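Local structure of RNA-dependent RNA Polymerase (6TZ0) at residues P270-F275 and S1043-N1048; F527-M532 and L1148-D1153. The protein catalyses RNA-templated RNA synthesis, transcribing the double-stranded viral genome into plus strands and probably also making the complementary minus strands during replication. All coordinates share one frame; numbering follows the deposited sequence.

Contact 1. Residues P270-F275 and S1043-N1048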
ATOM      1  N   PRO A 270     -24.859  15.028  24.910  1.00 28.41           N
ATOM      2  CA  PRO A 270     -24.389  14.127  25.968  1.00 28.41           C
ATOM      3  C   PRO A 270     -22.948  14.427  26.365  1.00 28.41           C
ATOM      4  O   PRO A 270     -22.210  15.125  25.671  1.00 28.41           O
ATOM      5  CB  PRO A 270     -24.514  12.736  25.339  1.00 28.41           C
ATOM      6  CG  PRO A 270     -24.437  12.972  23.901  1.00 28.41           C
ATOM      7  CD  PRO A 270     -25.108  14.289  23.660  1.00 28.41           C
ATOM      8  N   VAL A 271     -22.559  13.884  27.517  1.00 28.35           N
ATOM      9  CA  VAL A 271     -21.239  14.100  28.096  1.00 28.35           C
ATOM     10  C   VAL A 271     -20.581  12.749  28.317  1.00 28.35           C
ATOM     11  O   VAL A 271     -21.157  11.872  28.967  1.00 28.35           O
ATOM     12  CB  VAL A 271     -21.313  14.889  29.416  1.00 28.35           C
ATOM     13  CG1 VAL A 271     -19.963  14.934  30.094  1.00 28.35           C
ATOM     14  CG2 VAL A 271     -21.812  16.292  29.168  1.00 28.35           C
ATOM     15  N   TRP A 272     -19.374  12.590  27.791  1.00 29.20           N
ATOM     16  CA  TRP A 272     -18.642  11.336  27.866  1.00 29.20           C
ATOM     17  C   TRP A 272     -17.549  11.387  28.922  1.00 29.20           C
ATOM     18  O   TRP A 272     -16.842  12.386  29.060  1.00 29.20           O
ATOM     19  CB  TRP A 272     -18.031  11.000  26.512  1.00 29.20           C
ATOM     20  CG  TRP A 272     -19.033  10.572  25.509  1.00 29.20           C
ATOM     21  CD1 TRP A 272     -19.750  11.373  24.679  1.00 29.20           C
ATOM     22  CD2 TRP A 272     -19.407   9.230  25.195  1.00 29.20           C
ATOM     23  NE1 TRP A 272     -20.564  10.619  23.886  1.00 29.20           N
ATOM     24  CE2 TRP A 272     -20.369   9.298  24.178  1.00 29.20           C
ATOM     25  CE3 TRP A 272     -19.022   7.975  25.680  1.00 29.20           C
ATOM     26  CZ2 TRP A 272     -20.958   8.164  23.636  1.00 29.20           C
ATOM     27  CZ3 TRP A 272     -19.612   6.850  25.141  1.00 29.20           C
ATOM     28  CH2 TRP A 272     -20.564   6.952  24.129  1.00 29.20           C
ATOM     29  N   SER A 273     -17.406  10.284  29.643  1.00 32.81           N
ATOM     30  CA  SER A 273     -16.351  10.093  30.620  1.00 32.81           C
ATOM     31  C   SER A 273     -15.029   9.768  29.937  1.00 32.81           C
ATOM     32  O   SER A 273     -14.944   9.605  28.718  1.00 32.81           O
ATOM     33  CB  SER A 273     -16.721   8.971  31.579  1.00 32.81           C
ATOM     34  OG  SER A 273     -15.632   8.649  32.417  1.00 32.81           O
ATOM     35  N   GLN A 274     -13.978   9.670  30.748  1.00 36.04           N
ATOM     36  CA  GLN A 274     -12.705   9.159  30.266  1.00 36.04           C
ATOM     37  C   GLN A 274     -12.818   7.685  29.928  1.00 36.04           C
ATOM     38  O   GLN A 274     -12.161   7.203  29.003  1.00 36.04           O
ATOM     39  CB  GLN A 274     -11.636   9.340  31.337  1.00 36.04           C
ATOM     40  CG  GLN A 274     -11.544  10.725  31.886  1.00 36.04           C
ATOM     41  CD  GLN A 274     -10.575  10.822  33.026  1.00 36.04           C
ATOM     42  OE1 GLN A 274      -9.951   9.839  33.410  1.00 36.04           O
ATOM     43  NE2 GLN A 274     -10.455  12.012  33.595  1.00 36.04           N
ATOM     44  N   PHE A 275     -13.609   6.957  30.703  1.00 36.13           N
ATOM     45  CA  PHE A 275     -13.705   5.504  30.631  1.00 36.13           C
ATOM     46  C   PHE A 275     -14.908   5.051  29.813  1.00 36.13           C
ATOM     47  O   PHE A 275     -15.636   4.156  30.241  1.00 36.13           O
ATOM     48  CB  PHE A 275     -13.763   4.949  32.048  1.00 36.13           C
ATOM     49  CG  PHE A 275     -12.570   5.322  32.882  1.00 36.13           C
ATOM     50  CD1 PHE A 275     -11.404   4.588  32.806  1.00 36.13           C
ATOM     51  CD2 PHE A 275     -12.606   6.431  33.717  1.00 36.13           C
ATOM     52  CE1 PHE A 275     -10.303   4.938  33.559  1.00 36.13           C
ATOM     53  CE2 PHE A 275     -11.505   6.786  34.465  1.00 36.13           C
ATOM     54  CZ  PHE A 275     -10.356   6.040  34.384  1.00 36.13           C
ATOM     55  N   SER A1043     -30.351  14.949  21.436  1.00 31.74           N
ATOM     56  CA  SER A1043     -29.259  14.911  20.456  1.00 31.74           C
ATOM     57  C   SER A1043     -28.635  13.532  20.309  1.00 31.74           C
ATOM     58  O   SER A1043     -27.566  13.289  20.875  1.00 31.74           O
ATOM     59  CB  SER A1043     -28.170  15.937  20.779  1.00 31.74           C
ATOM     60  OG  SER A1043     -28.630  17.253  20.559  1.00 31.74           O
ATOM     61  N   ASN A1044     -29.360  12.616  19.661  1.00 32.83           N
ATOM     62  CA  ASN A1044     -28.955  11.222  19.504  1.00 32.83           C
ATOM     63  C   ASN A1044     -27.541  11.059  18.957  1.00 32.83           C
ATOM     64  O   ASN A1044     -27.093  11.825  18.108  1.00 32.83           O
ATOM     65  CB  ASN A1044     -29.938  10.495  18.588  1.00 32.83           C
ATOM     66  CG  ASN A1044     -30.115  11.163  17.242  1.00 32.83           C
ATOM     67  OD1 ASN A1044     -29.616  12.248  17.000  1.00 32.83           O
ATOM     68  ND2 ASN A1044     -30.791  10.479  16.333  1.00 32.83           N
ATOM     69  N   LEU A1045     -26.830  10.069  19.479  1.00 31.62           N
ATOM     70  CA  LEU A1045     -25.428   9.883  19.155  1.00 31.62           C
ATOM     71  C   LEU A1045     -25.201   8.937  17.984  1.00 31.62           C
ATOM     72  O   LEU A1045     -24.065   8.515  17.755  1.00 31.62           O
ATOM     73  CB  LEU A1045     -24.672   9.440  20.410  1.00 31.62           C
ATOM     74  CG  LEU A1045     -25.194   8.331  21.319  1.00 31.62           C
ATOM     75  CD1 LEU A1045     -24.730   6.983  20.886  1.00 31.62           C
ATOM     76  CD2 LEU A1045     -24.737   8.599  22.730  1.00 31.62           C
ATOM     77  N   ALA A1046     -26.254   8.622  17.232  1.00 31.12           N
ATOM     78  CA  ALA A1046     -26.162   7.987  15.925  1.00 31.12           C
ATOM     79  C   ALA A1046     -27.435   8.323  15.169  1.00 31.12           C
ATOM     80  O   ALA A1046     -28.432   8.740  15.764  1.00 31.12           O
ATOM     81  CB  ALA A1046     -25.969   6.473  16.024  1.00 31.12           C
ATOM     82  N   TYR A1047     -27.403   8.148  13.843  1.00 28.74           N
ATOM     83  CA  TYR A1047     -28.594   8.450  13.056  1.00 28.74           C
ATOM     84  C   TYR A1047     -29.715   7.448  13.282  1.00 28.74           C
ATOM     85  O   TYR A1047     -30.876   7.782  13.034  1.00 28.74           O
ATOM     86  CB  TYR A1047     -28.285   8.531  11.560  1.00 28.74           C
ATOM     87  CG  TYR A1047     -27.558   9.774  11.123  1.00 28.74           C
ATOM     88  CD1 TYR A1047     -28.197  10.998  11.126  1.00 28.74           C
ATOM     89  CD2 TYR A1047     -26.258   9.713  10.652  1.00 28.74           C
ATOM     90  CE1 TYR A1047     -27.550  12.133  10.723  1.00 28.74           C
ATOM     91  CE2 TYR A1047     -25.602  10.846  10.244  1.00 28.74           C
ATOM     92  CZ  TYR A1047     -26.253  12.052  10.281  1.00 28.74           C
ATOM     93  OH  TYR A1047     -25.610  13.190   9.865  1.00 28.74           O
ATOM     94  N   ASN A1048     -29.413   6.245  13.761  1.00 32.27           N
ATOM     95  CA  ASN A1048     -30.453   5.276  14.076  1.00 32.27           C
ATOM     96  C   ASN A1048     -30.850   5.251  15.547  1.00 32.27           C
ATOM     97  O   ASN A1048     -31.740   4.480  15.915  1.00 32.27           O
ATOM     98  CB  ASN A1048     -30.039   3.861  13.657  1.00 32.27           C
ATOM     99  CG  ASN A1048     -28.780   3.375  14.348  1.00 32.27           C
ATOM    100  OD1 ASN A1048     -28.083   4.125  15.019  1.00 32.27           O
ATOM    101  ND2 ASN A1048     -28.526   2.084  14.240  1.00 32.27           N
TER

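Contact 2. Residues F527-M532 and L1148-D1153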
ATOM      1  N   PHE A 527     -14.984   1.950  20.201  1.00 44.93           N
ATOM      2  CA  PHE A 527     -13.718   2.253  20.859  1.00 44.93           C
ATOM      3  C   PHE A 527     -12.810   3.116  20.002  1.00 44.93           C
ATOM      4  O   PHE A 527     -11.876   3.721  20.533  1.00 44.93           O
ATOM      5  CB  PHE A 527     -12.938   0.990  21.228  1.00 44.93           C
ATOM      6  CG  PHE A 527     -13.537   0.189  22.343  1.00 44.93           C
ATOM      7  CD1 PHE A 527     -13.584   0.699  23.626  1.00 44.93           C
ATOM      8  CD2 PHE A 527     -13.947  -1.119  22.129  1.00 44.93           C
ATOM      9  CE1 PHE A 527     -14.108  -0.045  24.661  1.00 44.93           C
ATOM     10  CE2 PHE A 527     -14.459  -1.879  23.163  1.00 44.93           C
ATOM     11  CZ  PHE A 527     -14.545  -1.340  24.429  1.00 44.93           C
ATOM     12  N   ASP A 528     -13.052   3.168  18.692  1.00 42.69           N
ATOM     13  CA  ASP A 528     -12.184   3.917  17.795  1.00 42.69           C
ATOM     14  C   ASP A 528     -12.369   5.414  17.958  1.00 42.69           C
ATOM     15  O   ASP A 528     -11.432   6.183  17.723  1.00 42.69           O
ATOM     16  CB  ASP A 528     -12.476   3.522  16.354  1.00 42.69           C
ATOM     17  CG  ASP A 528     -12.182   2.070  16.079  1.00 42.69           C
ATOM     18  OD1 ASP A 528     -11.282   1.506  16.730  1.00 42.69           O
ATOM     19  OD2 ASP A 528     -12.865   1.484  15.212  1.00 42.69           O
ATOM     20  N   ILE A 529     -13.559   5.841  18.357  1.00 35.36           N
ATOM     21  CA  ILE A 529     -13.916   7.248  18.435  1.00 35.36           C
ATOM     22  C   ILE A 529     -14.013   7.720  19.883  1.00 35.36           C
ATOM     23  O   ILE A 529     -14.587   8.770  20.146  1.00 35.36           O
ATOM     24  CB  ILE A 529     -15.220   7.524  17.674  1.00 35.36           C
ATOM     25  CG1 ILE A 529     -16.350   6.662  18.232  1.00 35.36           C
ATOM     26  CG2 ILE A 529     -15.045   7.234  16.217  1.00 35.36           C
ATOM     27  CD1 ILE A 529     -17.693   6.950  17.629  1.00 35.36           C
ATOM     28  N   GLY A 530     -13.453   6.956  20.822  1.00 35.46           N
ATOM     29  CA  GLY A 530     -13.637   7.261  22.231  1.00 35.46           C
ATOM     30  C   GLY A 530     -12.911   8.506  22.693  1.00 35.46           C
ATOM     31  O   GLY A 530     -13.414   9.236  23.551  1.00 35.46           O
ATOM     32  N   GLU A 531     -11.736   8.778  22.128  1.00 36.79           N
ATOM     33  CA  GLU A 531     -11.010   9.982  22.510  1.00 36.79           C
ATOM     34  C   GLU A 531     -11.676  11.229  21.951  1.00 36.79           C
ATOM     35  O   GLU A 531     -11.680  12.275  22.604  1.00 36.79           O
ATOM     36  CB  GLU A 531      -9.555   9.899  22.056  1.00 36.79           C
ATOM     37  CG  GLU A 531      -8.784   8.758  22.699  1.00 36.79           C
ATOM     38  CD  GLU A 531      -8.673   8.876  24.215  1.00 36.79           C
ATOM     39  OE1 GLU A 531      -8.609  10.009  24.741  1.00 36.79           O
ATOM     40  OE2 GLU A 531      -8.648   7.822  24.885  1.00 36.79           O
ATOM     41  N   MET A 532     -12.258  11.138  20.756  1.00 33.11           N
ATOM     42  CA  MET A 532     -12.996  12.274  20.216  1.00 33.11           C
ATOM     43  C   MET A 532     -14.292  12.499  20.979  1.00 33.11           C
ATOM     44  O   MET A 532     -14.686  13.643  21.227  1.00 33.11           O
ATOM     45  CB  MET A 532     -13.287  12.058  18.737  1.00 33.11           C
ATOM     46  CG  MET A 532     -12.067  12.085  17.869  1.00 33.11           C
ATOM     47  SD  MET A 532     -12.444  11.923  16.115  1.00 33.11           S
ATOM     48  CE  MET A 532     -12.785  10.180  16.016  1.00 33.11           C
ATOM     49  N   LEU A1148     -22.715  -4.366  16.293  1.00 41.10           N
ATOM     50  CA  LEU A1148     -22.871  -3.972  17.695  1.00 41.10           C
ATOM     51  C   LEU A1148     -21.893  -2.839  18.005  1.00 41.10           C
ATOM     52  O   LEU A1148     -20.928  -2.997  18.751  1.00 41.10           O
ATOM     53  CB  LEU A1148     -22.636  -5.177  18.611  1.00 41.10           C
ATOM     54  CG  LEU A1148     -23.674  -6.253  18.968  1.00 41.10           C
ATOM     55  CD1 LEU A1148     -24.745  -5.768  19.878  1.00 41.10           C
ATOM     56  CD2 LEU A1148     -24.347  -6.807  17.749  1.00 41.10           C
ATOM     57  N   PHE A1149     -22.160  -1.676  17.413  1.00 36.75           N
ATOM     58  CA  PHE A1149     -21.179  -0.593  17.393  1.00 36.75           C
ATOM     59  C   PHE A1149     -21.104   0.132  18.736  1.00 36.75           C
ATOM     60  O   PHE A1149     -20.048   0.164  19.371  1.00 36.75           O
ATOM     61  CB  PHE A1149     -21.529   0.364  16.251  1.00 36.75           C
ATOM     62  CG  PHE A1149     -20.555   1.485  16.038  1.00 36.75           C
ATOM     63  CD1 PHE A1149     -19.375   1.274  15.348  1.00 36.75           C
ATOM     64  CD2 PHE A1149     -20.848   2.761  16.473  1.00 36.75           C
ATOM     65  CE1 PHE A1149     -18.486   2.311  15.136  1.00 36.75           C
ATOM     66  CE2 PHE A1149     -19.968   3.797  16.262  1.00 36.75           C
ATOM     67  CZ  PHE A1149     -18.785   3.573  15.593  1.00 36.75           C
ATOM     68  N   PHE A1150     -22.213   0.718  19.187  1.00 35.48           N
ATOM     69  CA  PHE A1150     -22.297   1.284  20.530  1.00 35.48           C
ATOM     70  C   PHE A1150     -22.755   0.289  21.584  1.00 35.48           C
ATOM     71  O   PHE A1150     -22.674   0.599  22.775  1.00 35.48           O
ATOM     72  CB  PHE A1150     -23.250   2.483  20.583  1.00 35.48           C
ATOM     73  CG  PHE A1150     -22.659   3.761  20.084  1.00 35.48           C
ATOM     74  CD1 PHE A1150     -21.728   4.444  20.844  1.00 35.48           C
ATOM     75  CD2 PHE A1150     -23.079   4.313  18.892  1.00 35.48           C
ATOM     76  CE1 PHE A1150     -21.193   5.632  20.398  1.00 35.48           C
ATOM     77  CE2 PHE A1150     -22.552   5.502  18.444  1.00 35.48           C
ATOM     78  CZ  PHE A1150     -21.609   6.164  19.200  1.00 35.48           C
ATOM     79  N   LEU A1151     -23.229  -0.880  21.189  1.00 37.59           N
ATOM     80  CA  LEU A1151     -23.840  -1.814  22.117  1.00 37.59           C
ATOM     81  C   LEU A1151     -22.810  -2.808  22.644  1.00 37.59           C
ATOM     82  O   LEU A1151     -21.720  -2.968  22.094  1.00 37.59           O
ATOM     83  CB  LEU A1151     -24.997  -2.539  21.441  1.00 37.59           C
ATOM     84  CG  LEU A1151     -26.419  -1.992  21.459  1.00 37.59           C
ATOM     85  CD1 LEU A1151     -26.888  -2.000  22.881  1.00 37.59           C
ATOM     86  CD2 LEU A1151     -26.542  -0.601  20.863  1.00 37.59           C
ATOM     87  N   SER A1152     -23.175  -3.493  23.724  1.00 41.94           N
ATOM     88  CA  SER A1152     -22.220  -4.301  24.468  1.00 41.94           C
ATOM     89  C   SER A1152     -22.001  -5.660  23.822  1.00 41.94           C
ATOM     90  O   SER A1152     -22.933  -6.286  23.314  1.00 41.94           O
ATOM     91  CB  SER A1152     -22.693  -4.498  25.906  1.00 41.94           C
ATOM     92  OG  SER A1152     -23.834  -5.325  25.954  1.00 41.94           O
ATOM     93  N   ASP A1153     -20.755  -6.122  23.870  1.00 46.50           N
ATOM     94  CA  ASP A1153     -20.363  -7.430  23.373  1.00 46.50           C
ATOM     95  C   ASP A1153     -20.572  -8.540  24.389  1.00 46.50           C
ATOM     96  O   ASP A1153     -20.253  -9.695  24.094  1.00 46.50           O
ATOM     97  CB  ASP A1153     -18.888  -7.416  22.965  1.00 46.50           C
ATOM     98  CG  ASP A1153     -18.627  -6.570  21.744  1.00 46.50           C
ATOM     99  OD1 ASP A1153     -19.537  -6.441  20.901  1.00 46.50           O
ATOM    100  OD2 ASP A1153     -17.503  -6.041  21.622  1.00 46.50           O
TER

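Contact 1. Residues P270-F275 and S1043-N1048
Trp272 and Leu1045 make the apolar half of this contact, and Pro270 and Ser1043 make the other half. The two side chains of the first pair cross at about a right angle. CD2 of Leu1045 meets CZ2 of Trp272, on the six-membered part of the indole, at 3.9 Å. The methyl comes in obliquely. With chi1 at 47°, CG of Leu1045 sits between the backbone N and the carbonyl carbon, and from there CD2 is the methyl that reaches the indole. Its other contacts include Thr1040. In the second pair CD of Pro270 lies 3.8 Å from the backbone O of Ser1043. The two halves are close to each other: CG of Pro270 is 4.5 Å from CD2 of Leu1045, a looser approach. All four residues are buried.

Pro270 and Trp272 lie at the end of strand 266-272. This strand pairs with 278-285 as an antiparallel beta hairpin in the N-terminal region. The facing loop belongs to the C-terminal region and runs toward helix 1054-1062. Polar groups near the buried face have partners beyond the two segments. NE1 of Trp272 donates to the carbonyl of Gly730, which helps fix the turn of the indole. OG of Ser1043 bonds to the carbonyl of Thr268, on the same strand as Pro270, so the loop is tied to the hairpin just beside the contact.

The other end of 270-275 is looser and more open to solvent. There the chain leaves the strand at Ser273, away from the loop. OG of Ser273 accepts from the backbone N of Phe275 at 3.1 Å, with an N-H...O angle of 166°. This is an ST turn. Gln274 and Phe275 are exposed, and neither approaches 1043-1048.

Contact 2. Residues F527-M532 and L1148-D1153
Ile529 meets the rings of Phe1149 and Phe1150. The contact joins the polymerase domain to a loop of the C-terminal region, which forms the bracelet in polymerases of this family. Segment 527-532 runs into the start of helix 530-535.

Phe527 comes first. Its side chain packs on Leu1065 and Arg1067, another part of the C-terminal region, and makes no close contact with 1148-1153. Just before it, Ala526 shares a backbone hydrogen bond with Phe1149, so the two chain stretches are also joined by a polar link beside the apolar one. Asp528 follows. Its two carboxylate oxygens are each held by a backbone N-H: OD1 by that of Ala523 and OD2 by that of Gly524. These bonds brace the turn and fix the rotation of the carboxylate.

Ile529, at the N-cap position of the helix, carries the contact. Its chi1 of 58° directs CG1 toward the loop, and an extended CG1-CD1 arm then reaches the two rings. At Gly530 the helix begins. Met532, about one turn on from Ile529, is buried on strands 720-722 and 725-727 and takes no part in the contact.

On the loop side, the Phe1149 side chain extends with CG anti to the backbone N (chi1 -176°), which carries the ring toward Ile529. The two side chains cross at about a right angle. The Phe1149 ring also meets that of Phe732, with the planes about 30° apart. CE2 of Phe1150 lies in the plane of the Phe1149 ring, at its edge, 3.8 Å from CD2 of Phe1149. CD1 of Ile529 approaches both rings obliquely: it is 4.1 Å from CE2 and CZ of Phe1149, and 4.3 Å from CZ of Phe1150.

Contacts 1 and 2 are neighbours, with centres about 10 Å apart, and they touch through Phe1150. CE1 of this ring lies 4.0 Å from CH2 of Trp272. CE2 packs 3.4 Å from the backbone O of Leu1045 and 4.3 Å from CB of Ala1046. Trp272 also packs on Leu533, just beyond 527-532 in helix 530-535, so the first segments are connected through that helix. Along the chain the segments alternate. Together the contacts form one continuous packed region in which the N-terminal, polymerase and C-terminal regions come together. Both lie away from the annotated nucleotide and magnesium sites.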